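Local coordinates for E3 ubiquitin-protein ligase HERC2 (Homo sapiens, PDB 4L1M), which probably acts as an E3 ubiquitin ligase that passes ubiquitin to target proteins, here represented by its first RCC1-like beta-propeller domain, at residues A[173-187]-A[191-203]. Numbering follows the deposited sequence.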
loop_
_atom_site.group_PDB
_atom_site.type_symbol
_atom_site.label_atom_id
_atom_site.label_comp_id
_atom_site.label_asym_id
_atom_site.label_seq_id
_atom_site.Cartn_x
_atom_site.Cartn_y
_atom_site.Cartn_z
ATOM N N GLU A 173 -17.103 7.376 4.616
ATOM C CA GLU A 173 -16.974 6.552 5.827
ATOM C C GLU A 173 -15.807 5.596 5.696
ATOM O O GLU A 173 -15.543 5.084 4.617
ATOM C CB GLU A 173 -18.237 5.737 6.071
ATOM C CG GLU A 173 -19.468 6.564 6.387
ATOM C CD GLU A 173 -20.693 5.699 6.669
ATOM O OE1 GLU A 173 -20.795 4.585 6.091
ATOM O OE2 GLU A 173 -21.547 6.151 7.473
ATOM N N LEU A 174 -15.132 5.340 6.805
ATOM C CA LEU A 174 -14.014 4.411 6.867
ATOM C C LEU A 174 -14.388 3.225 7.752
ATOM O O LEU A 174 -14.827 3.413 8.869
ATOM C CB LEU A 174 -12.788 5.102 7.447
ATOM C CG LEU A 174 -11.621 4.159 7.721
ATOM C CD1 LEU A 174 -11.149 3.518 6.429
ATOM C CD2 LEU A 174 -10.477 4.877 8.407
ATOM N N TYR A 175 -14.205 2.011 7.227
ATOM C CA TYR A 175 -14.502 0.763 7.934
ATOM C C TYR A 175 -13.194 0.040 8.097
ATOM O O TYR A 175 -12.404 0.019 7.172
ATOM C CB TYR A 175 -15.495 -0.107 7.130
ATOM C CG TYR A 175 -16.904 0.455 7.145
ATOM C CD1 TYR A 175 -17.280 1.452 6.266
ATOM C CD2 TYR A 175 -17.834 0.017 8.070
ATOM C CE1 TYR A 175 -18.552 1.980 6.291
ATOM C CE2 TYR A 175 -19.102 0.547 8.120
ATOM C CZ TYR A 175 -19.467 1.530 7.229
ATOM O OH TYR A 175 -20.756 2.058 7.270
ATOM N N THR A 176 -12.954 -0.519 9.279
ATOM C CA THR A 176 -11.781 -1.342 9.509
ATOM C C THR A 176 -12.207 -2.648 10.153
ATOM O O THR A 176 -13.289 -2.731 10.725
ATOM C CB THR A 176 -10.791 -0.656 10.444
ATOM O OG1 THR A 176 -11.490 -0.162 11.592
ATOM C CG2 THR A 176 -10.100 0.511 9.739
ATOM N N TRP A 177 -11.386 -3.692 10.004
ATOM C CA TRP A 177 -11.666 -4.995 10.630
ATOM C C TRP A 177 -10.426 -5.873 10.633
ATOM O O TRP A 177 -9.456 -5.590 9.946
ATOM C CB TRP A 177 -12.861 -5.699 9.959
ATOM C CG TRP A 177 -12.672 -6.087 8.510
ATOM C CD1 TRP A 177 -12.361 -7.332 8.029
ATOM C CD2 TRP A 177 -12.801 -5.241 7.357
ATOM N NE1 TRP A 177 -12.278 -7.311 6.663
ATOM C CE2 TRP A 177 -12.536 -6.044 6.220
ATOM C CE3 TRP A 177 -13.098 -3.880 7.170
ATOM C CZ2 TRP A 177 -12.576 -5.538 4.916
ATOM C CZ3 TRP A 177 -13.119 -3.373 5.865
ATOM C CH2 TRP A 177 -12.877 -4.205 4.757
ATOM N N GLY A 178 -10.471 -6.939 11.425
ATOM C CA GLY A 178 -9.311 -7.836 11.608
ATOM C C GLY A 178 -8.785 -7.719 13.021
ATOM O O GLY A 178 -9.548 -7.454 13.945
ATOM N N ARG A 179 -7.473 -7.893 13.183
ATOM C CA ARG A 179 -6.843 -7.862 14.514
ATOM C C ARG A 179 -6.895 -6.476 15.082
ATOM O O ARG A 179 -6.792 -5.499 14.363
ATOM C CB ARG A 179 -5.405 -8.329 14.446
ATOM C CG ARG A 179 -5.240 -9.808 14.167
ATOM C CD ARG A 179 -5.506 -10.632 15.410
ATOM N NE ARG A 179 -5.161 -12.058 15.215
ATOM C CZ ARG A 179 -5.448 -13.036 16.085
ATOM N NH1 ARG A 179 -6.104 -12.783 17.212
ATOM N NH2 ARG A 179 -5.084 -14.281 15.832
ATOM N N GLY A 180 -7.060 -6.394 16.396
ATOM C CA GLY A 180 -7.292 -5.114 17.069
ATOM C C GLY A 180 -6.152 -4.641 17.947
ATOM O O GLY A 180 -6.220 -3.547 18.487
ATOM N N ASN A 181 -5.110 -5.454 18.064
ATOM C CA ASN A 181 -3.999 -5.181 18.974
ATOM C C ASN A 181 -3.473 -3.761 18.815
ATOM O O ASN A 181 -3.286 -3.284 17.690
ATOM C CB ASN A 181 -2.847 -6.150 18.725
ATOM C CG ASN A 181 -3.306 -7.575 18.647
ATOM O OD1 ASN A 181 -3.715 -8.058 17.581
ATOM N ND2 ASN A 181 -3.252 -8.266 19.771
ATOM N N TYR A 182 -3.246 -3.107 19.951
ATOM C CA TYR A 182 -2.738 -1.746 20.019
ATOM C C TYR A 182 -3.637 -0.708 19.363
ATOM O O TYR A 182 -3.199 0.407 19.064
ATOM C CB TYR A 182 -1.311 -1.663 19.467
ATOM C CG TYR A 182 -0.342 -2.520 20.218
ATOM C CD1 TYR A 182 0.041 -2.178 21.511
ATOM C CD2 TYR A 182 0.201 -3.673 19.650
ATOM C CE1 TYR A 182 0.926 -2.971 22.238
ATOM C CE2 TYR A 182 1.080 -4.479 20.358
ATOM C CZ TYR A 182 1.432 -4.121 21.662
ATOM O OH TYR A 182 2.319 -4.877 22.393
ATOM N N GLY A 183 -4.901 -1.051 19.153
ATOM C CA GLY A 183 -5.887 -0.092 18.668
ATOM C C GLY A 183 -5.808 0.246 17.202
ATOM O O GLY A 183 -6.321 1.275 16.782
ATOM N N ARG A 184 -5.205 -0.627 16.407
ATOM C CA ARG A 184 -5.021 -0.375 14.981
ATOM C C ARG A 184 -6.320 -0.192 14.208
ATOM O O ARG A 184 -6.318 0.401 13.142
ATOM C CB ARG A 184 -4.190 -1.507 14.330
ATOM C CG ARG A 184 -4.913 -2.847 14.197
ATOM C CD ARG A 184 -3.944 -3.979 13.869
ATOM N NE ARG A 184 -2.957 -4.105 14.931
ATOM C CZ ARG A 184 -1.824 -4.790 14.873
ATOM N NH1 ARG A 184 -1.023 -4.785 15.901
ATOM N NH2 ARG A 184 -1.503 -5.482 13.825
ATOM N N LEU A 185 -7.417 -0.731 14.708
ATOM C CA LEU A 185 -8.708 -0.570 14.027
ATOM C C LEU A 185 -9.338 0.805 14.284
ATOM O O LEU A 185 -10.180 1.247 13.503
ATOM C CB LEU A 185 -9.687 -1.672 14.440
ATOM C CG LEU A 185 -9.184 -3.099 14.247
ATOM C CD1 LEU A 185 -10.183 -4.097 14.787
ATOM C CD2 LEU A 185 -8.880 -3.389 12.784
ATOM N N GLY A 186 -8.948 1.473 15.374
ATOM C CA GLY A 186 -9.444 2.830 15.670
ATOM C C GLY A 186 -10.803 2.934 16.370
ATOM O O GLY A 186 -11.427 3.996 16.329
ATOM N N HIS A 187 -11.257 1.871 17.031
ATOM C CA HIS A 187 -12.551 1.912 17.717
ATOM C C HIS A 187 -12.444 2.019 19.224
ATOM O O HIS A 187 -13.351 1.617 19.925
ATOM C CB HIS A 187 -13.381 0.673 17.370
ATOM C CG HIS A 187 -13.424 0.385 15.912
ATOM N ND1 HIS A 187 -13.893 1.302 14.995
ATOM C CD2 HIS A 187 -13.032 -0.702 15.205
ATOM C CE1 HIS A 187 -13.810 0.780 13.788
ATOM N NE2 HIS A 187 -13.283 -0.429 13.887
ATOM N N GLU A 191 -9.980 -4.776 20.636
ATOM C CA GLU A 191 -10.810 -5.935 20.278
ATOM C C GLU A 191 -10.723 -6.241 18.807
ATOM O O GLU A 191 -10.789 -5.332 17.975
ATOM C CB GLU A 191 -12.271 -5.687 20.656
ATOM C CG GLU A 191 -12.475 -5.398 22.143
ATOM C CD GLU A 191 -13.860 -4.891 22.488
ATOM O OE1 GLU A 191 -14.612 -4.549 21.553
ATOM O OE2 GLU A 191 -14.190 -4.840 23.695
ATOM N N ASP A 192 -10.543 -7.519 18.479
ATOM C CA ASP A 192 -10.601 -7.975 17.091
ATOM C C ASP A 192 -12.004 -7.748 16.531
ATOM O O ASP A 192 -12.953 -7.701 17.287
ATOM C CB ASP A 192 -10.260 -9.466 17.010
ATOM C CG ASP A 192 -8.798 -9.760 17.320
ATOM O OD1 ASP A 192 -7.993 -8.807 17.454
ATOM O OD2 ASP A 192 -8.453 -10.956 17.402
ATOM N N GLU A 193 -12.137 -7.612 15.216
ATOM C CA GLU A 193 -13.472 -7.536 14.579
ATOM C C GLU A 193 -13.477 -8.309 13.275
ATOM O O GLU A 193 -12.688 -8.035 12.371
ATOM C CB GLU A 193 -13.919 -6.088 14.361
ATOM C CG GLU A 193 -14.297 -5.318 15.634
ATOM C CD GLU A 193 -15.431 -5.975 16.435
ATOM O OE1 GLU A 193 -16.324 -6.665 15.857
ATOM O OE2 GLU A 193 -15.461 -5.794 17.665
ATOM N N ALA A 194 -14.386 -9.265 13.177
ATOM C CA ALA A 194 -14.513 -10.137 12.013
ATOM C C ALA A 194 -15.519 -9.609 10.959
ATOM O O ALA A 194 -15.763 -10.265 9.936
ATOM C CB ALA A 194 -14.942 -11.523 12.480
ATOM N N ILE A 195 -16.130 -8.470 11.261
ATOM C CA ILE A 195 -17.127 -7.831 10.429
ATOM C C ILE A 195 -16.677 -6.364 10.320
ATOM O O ILE A 195 -16.251 -5.787 11.307
ATOM C CB ILE A 195 -18.515 -7.913 11.107
ATOM C CG1 ILE A 195 -19.107 -9.327 10.966
ATOM C CG2 ILE A 195 -19.492 -6.878 10.559
ATOM C CD1 ILE A 195 -19.490 -9.734 9.556
ATOM N N PRO A 196 -16.764 -5.765 9.121
ATOM C CA PRO A 196 -16.334 -4.362 8.988
ATOM C C PRO A 196 -17.056 -3.426 9.938
ATOM O O PRO A 196 -18.259 -3.547 10.111
ATOM C CB PRO A 196 -16.685 -4.026 7.536
ATOM C CG PRO A 196 -16.627 -5.332 6.835
ATOM C CD PRO A 196 -17.130 -6.352 7.821
ATOM N N MET A 197 -16.317 -2.529 10.571
ATOM C CA MET A 197 -16.895 -1.633 11.559
ATOM C C MET A 197 -16.513 -0.188 11.295
ATOM O O MET A 197 -15.351 0.124 11.074
ATOM C CB MET A 197 -16.480 -2.048 12.966
ATOM C CG MET A 197 -17.214 -1.296 14.079
ATOM S SD MET A 197 -16.827 -2.043 15.673
ATOM C CE MET A 197 -17.132 -0.648 16.799
ATOM N N LEU A 198 -17.522 0.678 11.338
ATOM C CA LEU A 198 -17.366 2.098 11.119
ATOM C C LEU A 198 -16.380 2.696 12.087
ATOM O O LEU A 198 -16.454 2.438 13.282
ATOM C CB LEU A 198 -18.711 2.800 11.297
ATOM C CG LEU A 198 -18.731 4.325 11.039
ATOM C CD1 LEU A 198 -18.376 4.632 9.588
ATOM C CD2 LEU A 198 -20.081 4.921 11.371
ATOM N N VAL A 199 -15.453 3.496 11.578
ATOM C CA VAL A 199 -14.590 4.280 12.450
ATOM C C VAL A 199 -15.353 5.561 12.864
ATOM O O VAL A 199 -15.269 6.605 12.208
ATOM C CB VAL A 199 -13.223 4.590 11.799
ATOM C CG1 VAL A 199 -12.334 5.368 12.750
ATOM C CG2 VAL A 199 -12.524 3.309 11.423
ATOM N N ALA A 200 -16.072 5.475 13.976
ATOM C CA ALA A 200 -16.862 6.613 14.496
ATOM C C ALA A 200 -16.083 7.929 14.660
ATOM O O ALA A 200 -16.627 8.989 14.451
ATOM C CB ALA A 200 -17.508 6.236 15.833
ATOM N N GLY A 201 -14.821 7.848 15.053
ATOM C CA GLY A 201 -14.025 9.043 15.298
ATOM C C GLY A 201 -13.861 9.980 14.114
ATOM O O GLY A 201 -13.508 11.146 14.292
ATOM N N LEU A 202 -14.055 9.470 12.900
ATOM C CA LEU A 202 -13.959 10.309 11.692
ATOM C C LEU A 202 -15.314 10.603 11.072
ATOM O O LEU A 202 -15.383 11.251 10.062
ATOM C CB LEU A 202 -13.010 9.649 10.675
ATOM C CG LEU A 202 -11.541 9.704 11.114
ATOM C CD1 LEU A 202 -10.696 8.697 10.350
ATOM C CD2 LEU A 202 -10.955 11.090 10.932
ATOM N N LYS A 203 -16.383 10.085 11.676
ATOM C CA LYS A 203 -17.754 10.326 11.236
ATOM C C LYS A 203 -17.953 11.837 11.171
ATOM O O LYS A 203 -17.652 12.534 12.118
ATOM C CB LYS A 203 -18.735 9.665 12.224
ATOM C CG LYS A 203 -20.177 9.466 11.733
HETATM O O HOH W 1 -15.186 3.312 16.083
#
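Thr176 and Met197 exchange two backbone hydrogen bonds, Met197 N to Thr176 O at 3.0 Å and Thr176 N to Met197 O at 3.1 Å, and illustrate how the outer edge of a propeller blade is built. Gly178 and Glu193 form a second antiparallel hydrogen-bonded pair; between the two pairs the register shifts by two residues, a beta bulge, with the chain turning a corner at Ala194 and Ile195. The buried side is close-packed. Pro196 lies over one face of the Trp177 indole, its CG 3.9 Å from the centroid of the six-membered ring. Val199 N donates almost straight to Leu174 O, while CG2 lies against Leu174 CG and Thr176 OG1. That hydroxyl, set between the backbone N and the carbonyl carbon (chi1 48°), donates in the carbonyl plane to a lone pair of Leu185 O. His187 is sandwiched between Leu185 O and Met197, and here the packing gives way to solvent: the exposed, extended methionine slides past with SD 4.2 Å from the ring centroid, and a water lies 2.6 Å from His187 ND1. On this looser side Leu198 CD1 sits over the rim of the Tyr175 ring, whose OH bonds Glu173 OE1. Asp192 spans both regimes: OD1 firmly takes buried Gly180 N at 2.8 Å, whereas OD2 meets Arg179 NH1 in a salt bridge with a weak hydrogen bond. In the fold, strand 196-198 is one of two outermost strands of a four-stranded antiparallel blade, strand 174-178 pairs on its other side with strand 164-169, and Leu174 and Leu202 pack against strands 207-212 and 228-232 of the next blade.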